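Local coordinates for putative ABC-transporter ATP-binding protein (Alicyclobacillus acidocaldarius, PDB 1Z47) that probably binds and hydrolyses ATP as the ATPase subunit of a putative ABC transporter that is thought to import sulfate, at residues V104-N107 with V108-G111; F227-P230 with E231-Y234; P237-L240 with F241-S244; A307-G310 with S311-A314; I317-K320 with D321-W325. One frame throughout, in Å; residues are numbered along the deposited sequence.

Contact 1: V104-N107 with V108-G111; sequences VYDN and VSFG
Val108 N donates to Val104 O at 3.0 Å, and Ser109 N repeats the step on Tyr105 O at 3.1 Å with a less straight N-H...O angle of 139°. These two i to i+4 bonds define the short helix 104-109. Toward its C-terminal end the pattern slackens. Asp106 O takes two weak bonds, from Phe110 N and from Ser109 OG, both at 3.3 Å. The hydroxyl can bend back over the preceding turn because OG sits between the backbone N and carbonyl carbon of its own residue (chi1 72°). Packing within the helix is modest: Val108 CG2 lies against Val104 O at 3.6 Å, and Ser109 CB comes within 4.3 Å of Tyr105 CE2, meeting the ring obliquely. Phe110 CB closes on Asn107 O at 3.2 Å while its ring swings away to meet Phe99 edge-to-face. Asn107 turns its amide to the chain before the helix, OD1 accepting from Phe99 N and ND2 donating to Thr103 O. Val104 and Val108 face Val154 of helix 148-160, whereas Tyr105 and Ser109 rest on Val126 of helix 119-132, placing this short helix between the two longer ones.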
loop_
_atom_site.group_PDB
_atom_site.type_symbol
_atom_site.label_atom_id
_atom_site.label_comp_id
_atom_site.label_asym_id
_atom_site.label_seq_id
_atom_site.Cartn_x
_atom_site.Cartn_y
_atom_site.Cartn_z
ATOM N N VAL B 104 -8.732 6.445 28.863
ATOM C CA VAL B 104 -7.862 5.429 28.345
ATOM C C VAL B 104 -7.691 4.386 29.439
ATOM O O VAL B 104 -7.880 3.184 29.203
ATOM C CB VAL B 104 -6.540 6.061 27.964
ATOM C CG1 VAL B 104 -5.472 4.976 27.709
ATOM C CG2 VAL B 104 -6.759 6.944 26.706
ATOM N N TYR B 105 -7.391 4.835 30.648
ATOM C CA TYR B 105 -7.204 3.895 31.763
ATOM C C TYR B 105 -8.392 2.950 31.924
ATOM O O TYR B 105 -8.236 1.728 32.091
ATOM C CB TYR B 105 -7.014 4.653 33.081
ATOM C CG TYR B 105 -6.820 3.741 34.282
ATOM C CD1 TYR B 105 -5.553 3.535 34.826
ATOM C CD2 TYR B 105 -7.901 3.091 34.872
ATOM C CE1 TYR B 105 -5.365 2.704 35.941
ATOM C CE2 TYR B 105 -7.727 2.262 35.975
ATOM C CZ TYR B 105 -6.454 2.075 36.504
ATOM O OH TYR B 105 -6.277 1.257 37.599
ATOM N N ASP B 106 -9.588 3.504 31.906
ATOM C CA ASP B 106 -10.766 2.670 32.110
ATOM C C ASP B 106 -11.094 1.793 30.921
ATOM O O ASP B 106 -11.624 0.694 31.094
ATOM C CB ASP B 106 -11.959 3.534 32.512
ATOM C CG ASP B 106 -11.820 4.068 33.916
ATOM O OD1 ASP B 106 -10.995 3.518 34.677
ATOM O OD2 ASP B 106 -12.532 5.022 34.271
ATOM N N ASN B 107 -10.770 2.267 29.719
ATOM C CA ASN B 107 -11.005 1.472 28.518
ATOM C C ASN B 107 -10.161 0.210 28.606
ATOM O O ASN B 107 -10.638 -0.887 28.317
ATOM C CB ASN B 107 -10.595 2.243 27.269
ATOM C CG ASN B 107 -11.776 2.854 26.555
ATOM O OD1 ASN B 107 -12.491 2.170 25.817
ATOM N ND2 ASN B 107 -12.000 4.145 26.778
ATOM N N VAL B 108 -8.906 0.383 29.021
ATOM C CA VAL B 108 -7.961 -0.725 29.143
ATOM C C VAL B 108 -8.198 -1.683 30.312
ATOM O O VAL B 108 -7.864 -2.859 30.210
ATOM C CB VAL B 108 -6.503 -0.202 29.229
ATOM C CG1 VAL B 108 -5.558 -1.319 29.646
ATOM C CG2 VAL B 108 -6.079 0.350 27.875
ATOM N N SER B 109 -8.775 -1.201 31.411
ATOM C CA SER B 109 -9.001 -2.067 32.568
ATOM C C SER B 109 -10.238 -2.940 32.382
ATOM O O SER B 109 -10.405 -3.949 33.065
ATOM C CB SER B 109 -9.118 -1.236 33.858
ATOM O OG SER B 109 -10.329 -0.510 33.917
ATOM N N PHE B 110 -11.084 -2.549 31.436
ATOM C CA PHE B 110 -12.317 -3.268 31.104
ATOM C C PHE B 110 -12.222 -4.807 31.170
ATOM O O PHE B 110 -13.029 -5.461 31.830
ATOM C CB PHE B 110 -12.771 -2.852 29.704
ATOM C CG PHE B 110 -14.180 -3.253 29.374
ATOM C CD1 PHE B 110 -15.262 -2.546 29.901
ATOM C CD2 PHE B 110 -14.431 -4.340 28.541
ATOM C CE1 PHE B 110 -16.575 -2.917 29.602
ATOM C CE2 PHE B 110 -15.742 -4.719 28.237
ATOM C CZ PHE B 110 -16.815 -4.005 28.768
ATOM N N GLY B 111 -11.242 -5.381 30.480
ATOM C CA GLY B 111 -11.085 -6.831 30.472
ATOM C C GLY B 111 -10.756 -7.474 31.810
ATOM O O GLY B 111 -11.364 -8.472 32.195
#

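Contact 2: F227-P230 with E231-Y234; sequences FGTP and EEVY
Thr229 and Glu232 exchange side-chain to backbone hydrogen bonds in both directions. Glu232 N donates to Thr229 OG1 at 2.9 Å, and Thr229 N donates to Glu232 OE2 at 2.8 Å, so each side chain takes up a backbone amide hydrogen at the start of the helix. The carboxylate is met from above its plane, 43° out of it. Glu232 reaches back with an extended chain, its CG anti to its own carbonyl carbon (chi1 -83°), and passes Thr229 OG1 at 3.2 Å from CG. Among backbone bonds, Val233 N to Thr229 O is short and straight at 2.9 Å, and Tyr234 N to Pro230 O is more bent. Among the van der Waals contacts, Val233 CG2 lies 3.3 Å from Pro230 O, and Gly228 CA comes within 3.1 Å of Glu232 OE2, where a side chain on the glycine would collide with the carboxylate. Two side chains lead outward: Glu231 forms a salt bridge with Arg334 of the second subunit, and Tyr234, bonded to Lys287 of its own chain, meets Phe308 of that subunit edge-to-face. The reciprocal pair is a capping box, with Thr229 as N-cap where strand 223-228 gives way to helix 230-235.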
loop_
_atom_site.group_PDB
_atom_site.type_symbol
_atom_site.label_atom_id
_atom_site.label_comp_id
_atom_site.label_asym_id
_atom_site.label_seq_id
_atom_site.Cartn_x
_atom_site.Cartn_y
_atom_site.Cartn_z
ATOM N N PHE B 227 0.627 -22.480 2.630
ATOM C CA PHE B 227 0.826 -22.014 3.993
ATOM C C PHE B 227 2.321 -22.139 4.228
ATOM O O PHE B 227 2.837 -23.238 4.415
ATOM C CB PHE B 227 0.010 -22.900 4.944
ATOM C CG PHE B 227 0.040 -22.457 6.386
ATOM C CD1 PHE B 227 0.073 -21.098 6.722
ATOM C CD2 PHE B 227 0.010 -23.402 7.410
ATOM C CE1 PHE B 227 0.077 -20.691 8.062
ATOM C CE2 PHE B 227 0.015 -23.004 8.752
ATOM C CZ PHE B 227 0.049 -21.644 9.074
ATOM N N GLY B 228 3.026 -21.016 4.157
ATOM C CA GLY B 228 4.462 -21.036 4.334
ATOM C C GLY B 228 5.051 -19.697 4.740
ATOM O O GLY B 228 4.326 -18.713 4.912
ATOM N N THR B 229 6.375 -19.658 4.894
ATOM C CA THR B 229 7.058 -18.436 5.272
ATOM C C THR B 229 7.065 -17.464 4.107
ATOM O O THR B 229 6.825 -17.853 2.968
ATOM C CB THR B 229 8.509 -18.683 5.612
ATOM O OG1 THR B 229 9.195 -19.058 4.418
ATOM C CG2 THR B 229 8.653 -19.784 6.684
ATOM N N PRO B 230 7.351 -16.182 4.379
ATOM C CA PRO B 230 7.390 -15.157 3.335
ATOM C C PRO B 230 8.295 -15.591 2.188
ATOM O O PRO B 230 7.957 -15.435 1.012
ATOM C CB PRO B 230 7.954 -13.941 4.078
ATOM C CG PRO B 230 7.312 -14.066 5.412
ATOM C CD PRO B 230 7.496 -15.566 5.712
ATOM N N GLU B 231 9.455 -16.141 2.535
ATOM C CA GLU B 231 10.382 -16.575 1.513
ATOM C C GLU B 231 9.790 -17.756 0.763
ATOM O O GLU B 231 9.867 -17.809 -0.459
ATOM C CB GLU B 231 11.732 -16.952 2.119
ATOM C CG GLU B 231 12.785 -17.153 1.046
ATOM C CD GLU B 231 14.140 -17.523 1.601
ATOM O OE1 GLU B 231 15.034 -17.862 0.789
ATOM O OE2 GLU B 231 14.304 -17.471 2.839
ATOM N N GLU B 232 9.177 -18.681 1.496
ATOM C CA GLU B 232 8.570 -19.836 0.876
ATOM C C GLU B 232 7.534 -19.426 -0.175
ATOM O O GLU B 232 7.661 -19.792 -1.351
ATOM C CB GLU B 232 7.938 -20.741 1.943
ATOM C CG GLU B 232 8.978 -21.672 2.587
ATOM C CD GLU B 232 8.492 -22.435 3.811
ATOM O OE1 GLU B 232 9.295 -23.243 4.333
ATOM O OE2 GLU B 232 7.338 -22.242 4.259
ATOM N N VAL B 233 6.531 -18.645 0.233
ATOM C CA VAL B 233 5.489 -18.246 -0.713
ATOM C C VAL B 233 5.977 -17.368 -1.861
ATOM O O VAL B 233 5.376 -17.379 -2.931
ATOM C CB VAL B 233 4.301 -17.556 -0.003
ATOM C CG1 VAL B 233 3.635 -18.544 0.927
ATOM C CG2 VAL B 233 4.777 -16.314 0.753
ATOM N N TYR B 234 7.074 -16.636 -1.659
ATOM C CA TYR B 234 7.619 -15.764 -2.697
ATOM C C TYR B 234 8.552 -16.482 -3.675
ATOM O O TYR B 234 8.460 -16.287 -4.893
ATOM C CB TYR B 234 8.397 -14.595 -2.068
ATOM C CG TYR B 234 8.892 -13.541 -3.057
ATOM C CD1 TYR B 234 8.163 -12.369 -3.301
ATOM C CD2 TYR B 234 10.102 -13.703 -3.725
ATOM C CE1 TYR B 234 8.640 -11.390 -4.188
ATOM C CE2 TYR B 234 10.581 -12.734 -4.601
ATOM C CZ TYR B 234 9.853 -11.582 -4.829
ATOM O OH TYR B 234 10.366 -10.630 -5.677
#

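Contact 3: P237-L240 with F241-S244; sequences PGTL and FVAS
Pro237 packs its ring against the first turn of helix 240-245, and this is the close apolar side of the contact. Its CB lies 3.7 Å from Ala243 CB and 3.8 Å from Val242 CG1, with CG also near the alanine methyl, so the proline covers the side of the turn where these two residues sit. Phe351 of strand 351-354 touches Pro237 in turn, and Phe353 of the same strand reaches Ala243 and Leu240. The helix start itself has Thr239 as N-cap: its OG1 accepts from Val242 N at 3.2 Å in a nearly straight bond (167°), while its carbonyl O takes Ala243 N at 2.9 Å. The hydroxyl faces the helix because OG1 stands between its own backbone N and carbonyl carbon (chi1 67°), and it also bonds to Glu225 of strand 223-228. Substituting a valine for Thr239 would probably leave Val242 N without its capping acceptor and Glu225 without this hydroxyl partner. Toward the looser side, Gly238 is exposed; its N passes Val242 CB and is hydrogen-bonded to Gln226 of strand 223-228. At the far end of the turn Leu240 O holds two donors of one residue, Ser244 N at 2.8 Å and Ser244 OG at 2.7 Å, the hydroxyl coming from above the carbonyl plane. Leu240 CD1 touches that same OG at 3.4 Å.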
loop_
_atom_site.group_PDB
_atom_site.type_symbol
_atom_site.label_atom_id
_atom_site.label_comp_id
_atom_site.label_asym_id
_atom_site.label_seq_id
_atom_site.Cartn_x
_atom_site.Cartn_y
_atom_site.Cartn_z
ATOM N N PRO B 237 6.409 -20.523 -4.868
ATOM C CA PRO B 237 4.942 -20.508 -4.933
ATOM C C PRO B 237 4.398 -21.883 -5.334
ATOM O O PRO B 237 4.871 -22.491 -6.298
ATOM C CB PRO B 237 4.643 -19.417 -5.968
ATOM C CG PRO B 237 5.923 -19.335 -6.807
ATOM C CD PRO B 237 7.000 -19.509 -5.761
ATOM N N GLY B 238 3.425 -22.372 -4.584
ATOM C CA GLY B 238 2.864 -23.680 -4.868
ATOM C C GLY B 238 1.924 -23.708 -6.057
ATOM O O GLY B 238 1.745 -24.744 -6.687
ATOM N N THR B 239 1.315 -22.572 -6.377
ATOM C CA THR B 239 0.396 -22.536 -7.500
ATOM C C THR B 239 0.550 -21.244 -8.268
ATOM O O THR B 239 1.204 -20.299 -7.808
ATOM C CB THR B 239 -1.052 -22.646 -7.021
ATOM O OG1 THR B 239 -1.392 -21.466 -6.286
ATOM C CG2 THR B 239 -1.230 -23.864 -6.119
ATOM N N LEU B 240 -0.058 -21.193 -9.445
ATOM C CA LEU B 240 0.025 -19.990 -10.238
ATOM C C LEU B 240 -0.603 -18.848 -9.438
ATOM O O LEU B 240 -0.132 -17.705 -9.502
ATOM C CB LEU B 240 -0.715 -20.183 -11.565
ATOM C CG LEU B 240 -0.918 -18.937 -12.426
ATOM C CD1 LEU B 240 0.427 -18.336 -12.857
ATOM C CD2 LEU B 240 -1.723 -19.352 -13.670
ATOM N N PHE B 241 -1.661 -19.152 -8.686
ATOM C CA PHE B 241 -2.309 -18.100 -7.898
ATOM C C PHE B 241 -1.337 -17.489 -6.891
ATOM O O PHE B 241 -1.265 -16.261 -6.776
ATOM C CB PHE B 241 -3.550 -18.591 -7.122
ATOM C CG PHE B 241 -4.238 -17.487 -6.372
ATOM C CD1 PHE B 241 -5.009 -16.549 -7.056
ATOM C CD2 PHE B 241 -4.022 -17.307 -5.006
ATOM C CE1 PHE B 241 -5.553 -15.445 -6.403
ATOM C CE2 PHE B 241 -4.569 -16.189 -4.327
ATOM C CZ PHE B 241 -5.328 -15.265 -5.026
ATOM N N VAL B 242 -0.605 -18.331 -6.156
ATOM C CA VAL B 242 0.363 -17.822 -5.177
ATOM C C VAL B 242 1.431 -17.023 -5.913
ATOM O O VAL B 242 1.813 -15.928 -5.499
ATOM C CB VAL B 242 1.068 -18.965 -4.356
ATOM C CG1 VAL B 242 2.080 -18.353 -3.372
ATOM C CG2 VAL B 242 0.033 -19.782 -3.584
ATOM N N ALA B 243 1.878 -17.550 -7.047
ATOM C CA ALA B 243 2.896 -16.879 -7.830
ATOM C C ALA B 243 2.460 -15.502 -8.325
ATOM O O ALA B 243 3.260 -14.570 -8.395
ATOM C CB ALA B 243 3.312 -17.776 -9.016
ATOM N N SER B 244 1.184 -15.377 -8.664
ATOM C CA SER B 244 0.648 -14.128 -9.174
ATOM C C SER B 244 0.099 -13.210 -8.085
ATOM O O SER B 244 -0.135 -12.040 -8.334
ATOM C CB SER B 244 -0.475 -14.435 -10.168
ATOM O OG SER B 244 -0.074 -15.476 -11.022
#

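Contact 4: A307-G310 with S311-A314; sequences AFKG and SYSA
Ala307 and Ala314 form an antiparallel hydrogen-bonded pair, joined by reciprocal N-H...O bonds of 2.8 Å between the N of each and the O of the other, and Lys309 N adds a third bond to Tyr312 O before the chain turns back. This is the closed end of the beta hairpin made by strands 301-308 and 312-319, and Gly310 carries the turn with backbone angles at which a CB would jam against the preceding carbonyl. Lys309 and Tyr312 run side by side, pointing the same way. Lys309 CB sits over one face of the tyrosine ring, 4.1 Å from its centroid, a CH-pi contact offset toward the rim. A bend at chi3 (70°) then turns the lysine chain so that NZ reaches the phenol, donating to Tyr312 OH at 3.0 Å. The ammonium also forms salt bridges with Glu211 and Glu207 of the second subunit. With a methionine in place of Lys309, both glutamates of that subunit would probably lose their positive partner and the phenol its donor. Phe308 and Ser313, on the face opposite Ala307 and Ala314, form a non-hydrogen-bonded pair. Gly310 N lies 3.5 Å above the plane of the Phe308 ring, over its centre.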
loop_
_atom_site.group_PDB
_atom_site.type_symbol
_atom_site.label_atom_id
_atom_site.label_comp_id
_atom_site.label_asym_id
_atom_site.label_seq_id
_atom_site.Cartn_x
_atom_site.Cartn_y
_atom_site.Cartn_z
ATOM N N ALA B 307 9.340 5.381 -14.216
ATOM C CA ALA B 307 8.942 6.110 -13.012
ATOM C C ALA B 307 9.965 5.802 -11.923
ATOM O O ALA B 307 10.226 4.650 -11.603
ATOM C CB ALA B 307 7.526 5.694 -12.553
ATOM N N PHE B 308 10.555 6.856 -11.372
ATOM C CA PHE B 308 11.545 6.702 -10.326
ATOM C C PHE B 308 10.840 6.338 -9.025
ATOM O O PHE B 308 10.023 7.111 -8.527
ATOM C CB PHE B 308 12.311 8.015 -10.140
ATOM C CG PHE B 308 13.355 7.945 -9.074
ATOM C CD1 PHE B 308 14.457 7.111 -9.221
ATOM C CD2 PHE B 308 13.208 8.655 -7.884
ATOM C CE1 PHE B 308 15.397 6.976 -8.199
ATOM C CE2 PHE B 308 14.147 8.526 -6.856
ATOM C CZ PHE B 308 15.239 7.687 -7.012
ATOM N N LYS B 309 11.174 5.198 -8.436
ATOM C CA LYS B 309 10.488 4.835 -7.197
ATOM C C LYS B 309 11.390 4.774 -5.967
ATOM O O LYS B 309 11.029 4.201 -4.943
ATOM C CB LYS B 309 9.723 3.522 -7.405
ATOM C CG LYS B 309 8.660 3.653 -8.525
ATOM C CD LYS B 309 7.680 2.511 -8.514
ATOM C CE LYS B 309 6.775 2.580 -7.299
ATOM N NZ LYS B 309 5.915 1.376 -7.228
ATOM N N GLY B 310 12.566 5.383 -6.072
ATOM C CA GLY B 310 13.494 5.410 -4.952
ATOM C C GLY B 310 14.585 4.370 -5.016
ATOM O O GLY B 310 15.682 4.641 -5.495
ATOM N N SER B 311 14.284 3.175 -4.520
ATOM C CA SER B 311 15.232 2.068 -4.521
ATOM C C SER B 311 15.384 1.459 -5.908
ATOM O O SER B 311 16.282 0.651 -6.139
ATOM C CB SER B 311 14.761 0.974 -3.563
ATOM O OG SER B 311 15.414 -0.247 -3.853
ATOM N N TYR B 312 14.490 1.833 -6.819
ATOM C CA TYR B 312 14.530 1.297 -8.178
ATOM C C TYR B 312 13.665 2.142 -9.085
ATOM O O TYR B 312 12.815 2.905 -8.618
ATOM C CB TYR B 312 14.018 -0.154 -8.180
ATOM C CG TYR B 312 12.524 -0.269 -7.957
ATOM C CD1 TYR B 312 11.637 -0.178 -9.030
ATOM C CD2 TYR B 312 11.988 -0.385 -6.664
ATOM C CE1 TYR B 312 10.252 -0.194 -8.836
ATOM C CE2 TYR B 312 10.588 -0.399 -6.459
ATOM C CZ TYR B 312 9.732 -0.300 -7.557
ATOM O OH TYR B 312 8.364 -0.287 -7.385
ATOM N N SER B 313 13.901 2.017 -10.386
ATOM C CA SER B 313 13.134 2.729 -11.379
ATOM C C SER B 313 12.217 1.710 -12.078
ATOM O O SER B 313 12.655 0.620 -12.470
ATOM C CB SER B 313 14.072 3.379 -12.401
ATOM O OG SER B 313 13.356 4.137 -13.373
ATOM N N ALA B 314 10.949 2.061 -12.218
ATOM C CA ALA B 314 10.007 1.166 -12.866
ATOM C C ALA B 314 9.970 1.518 -14.341
ATOM O O ALA B 314 9.836 2.686 -14.711
ATOM C CB ALA B 314 8.610 1.312 -12.252
#

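Contact 5: I317-K320 with D321-W325; sequences IRTK and DGEVW
Ile317 and Trp325 are bound by two backbone hydrogen bonds, Ile317 N to Trp325 O at 2.9 Å and Trp325 N to Ile317 O at 2.7 Å, as an antiparallel hydrogen-bonded pair. Thr319 N continues the ladder with a bond to Glu323 O, and Gly322 N closes the type I turn from Thr319 to Gly322 by donating to Thr319 O. CA-H...O contacts add to the backbone set, Arg318 CA lying 3.2 Å from Glu323 O. Two side-chain bonds brace this beta hairpin. Thr319 OG1 accepts from Glu323 N at 3.0 Å, its chi1 of 67° turning the hydroxyl in over the turn, and Trp325 NE1 donates to Glu323 OE2 at 3.0 Å, nearly in the plane of the indole. Glu323 also forms a salt bridge with Arg254. Packing contacts divide by face. On one, Thr319 CG2 reaches Trp325 CD1 at 3.8 Å, and Ile317 CG1 packs on Trp325 CB; beyond them lie Met345 and the ring of Trp252. On the other, the Arg318 chain bends at chi3 and its NH2 comes to 3.4 Å from Val324 CG2. The chemistry implies that Glu323 is held by two partners, the indole N-H and the arginine, and that its carboxylate is probably stabilised in the charged form; the salt bridge also ties the turn to strand 250-255.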
loop_
_atom_site.group_PDB
_atom_site.type_symbol
_atom_site.label_atom_id
_atom_site.label_comp_id
_atom_site.label_asym_id
_atom_site.label_seq_id
_atom_site.Cartn_x
_atom_site.Cartn_y
_atom_site.Cartn_z
ATOM N N ILE B 317 7.476 -1.462 -20.822
ATOM C CA ILE B 317 7.820 -1.638 -22.241
ATOM C C ILE B 317 6.774 -2.493 -22.978
ATOM O O ILE B 317 6.142 -3.378 -22.386
ATOM C CB ILE B 317 9.192 -2.315 -22.393
ATOM C CG1 ILE B 317 9.166 -3.673 -21.700
ATOM C CG2 ILE B 317 10.288 -1.407 -21.802
ATOM C CD1 ILE B 317 10.425 -4.498 -21.853
ATOM N N ARG B 318 6.596 -2.214 -24.269
ATOM C CA ARG B 318 5.634 -2.942 -25.108
ATOM C C ARG B 318 6.379 -3.743 -26.155
ATOM O O ARG B 318 7.107 -3.179 -26.971
ATOM C CB ARG B 318 4.707 -1.975 -25.832
ATOM C CG ARG B 318 3.659 -2.658 -26.722
ATOM C CD ARG B 318 2.993 -1.634 -27.628
ATOM N NE ARG B 318 2.659 -0.430 -26.874
ATOM C CZ ARG B 318 1.654 -0.345 -26.006
ATOM N NH1 ARG B 318 1.431 0.788 -25.351
ATOM N NH2 ARG B 318 0.854 -1.389 -25.814
ATOM N N THR B 319 6.202 -5.054 -26.122
ATOM C CA THR B 319 6.848 -5.934 -27.086
ATOM C C THR B 319 6.220 -5.779 -28.460
ATOM O O THR B 319 5.208 -5.095 -28.631
ATOM C CB THR B 319 6.687 -7.392 -26.695
ATOM O OG1 THR B 319 5.303 -7.762 -26.793
ATOM C CG2 THR B 319 7.156 -7.595 -25.301
ATOM N N LYS B 320 6.831 -6.431 -29.439
ATOM C CA LYS B 320 6.343 -6.410 -30.815
ATOM C C LYS B 320 4.916 -6.973 -30.855
ATOM O O LYS B 320 4.052 -6.452 -31.563
ATOM C CB LYS B 320 7.268 -7.260 -31.694
ATOM C CG LYS B 320 7.274 -8.751 -31.330
ATOM C CD LYS B 320 7.743 -8.981 -29.895
ATOM C CE LYS B 320 7.411 -10.381 -29.410
ATOM N NZ LYS B 320 8.043 -10.638 -28.087
ATOM N N ASP B 321 4.690 -8.023 -30.072
ATOM C CA ASP B 321 3.402 -8.703 -29.970
ATOM C C ASP B 321 2.363 -7.927 -29.135
ATOM O O ASP B 321 1.244 -8.390 -28.928
ATOM C CB ASP B 321 3.624 -10.102 -29.376
ATOM C CG ASP B 321 2.340 -10.910 -29.276
ATOM O OD1 ASP B 321 1.613 -10.748 -28.266
ATOM O OD2 ASP B 321 2.049 -11.699 -30.209
ATOM N N GLY B 322 2.734 -6.753 -28.640
ATOM C CA GLY B 322 1.783 -5.948 -27.885
ATOM C C GLY B 322 1.664 -6.219 -26.394
ATOM O O GLY B 322 0.720 -5.758 -25.736
ATOM N N GLU B 323 2.601 -6.972 -25.852
ATOM C CA GLU B 323 2.575 -7.237 -24.425
ATOM C C GLU B 323 3.267 -6.095 -23.690
ATOM O O GLU B 323 4.381 -5.696 -24.052
ATOM C CB GLU B 323 3.293 -8.537 -24.110
ATOM C CG GLU B 323 2.505 -9.809 -24.438
ATOM C CD GLU B 323 3.318 -11.056 -24.139
ATOM O OE1 GLU B 323 2.749 -12.172 -24.157
ATOM O OE2 GLU B 323 4.539 -10.908 -23.882
ATOM N N VAL B 324 2.614 -5.565 -22.660
ATOM C CA VAL B 324 3.213 -4.493 -21.883
ATOM C C VAL B 324 3.787 -5.118 -20.628
ATOM O O VAL B 324 3.054 -5.622 -19.779
ATOM C CB VAL B 324 2.175 -3.398 -21.536
ATOM C CG1 VAL B 324 2.757 -2.382 -20.542
ATOM C CG2 VAL B 324 1.780 -2.673 -22.798
ATOM N N TRP B 325 5.112 -5.109 -20.542
ATOM C CA TRP B 325 5.841 -5.678 -19.409
ATOM C C TRP B 325 6.320 -4.600 -18.443
ATOM O O TRP B 325 6.676 -3.497 -18.863
ATOM C CB TRP B 325 7.092 -6.424 -19.879
ATOM C CG TRP B 325 6.848 -7.739 -20.538
ATOM C CD1 TRP B 325 6.082 -7.968 -21.647
ATOM C CD2 TRP B 325 7.392 -9.007 -20.154
ATOM N NE1 TRP B 325 6.117 -9.298 -21.972
ATOM C CE2 TRP B 325 6.914 -9.961 -21.080
ATOM C CE3 TRP B 325 8.237 -9.432 -19.122
ATOM C CZ2 TRP B 325 7.256 -11.322 -21.007
ATOM C CZ3 TRP B 325 8.581 -10.785 -19.045
ATOM C CH2 TRP B 325 8.087 -11.716 -19.987
#

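Overall arrangement
All five contacts are local, yet their chemistry follows their place in the fold. Contacts 1 to 3, each partly buried, belong to the ATP-binding part of the chain and hold helices. Contact 1, about 38 Å from contact 2 between centres, spans a short helix from its first turn to its frayed C-terminal end, whereas contacts 2 and 3 govern helix starts and touch each other through Val233 and Val242. Contacts 4 and 5 are hairpins sharing strand 312-319 of one antiparallel sheet; the first is mostly buried, the second has a more exposed turn. Contacts 2 and 4 both reach the second subunit with charged and aromatic groups, whereas contacts 1 and 5 stay within their own chain.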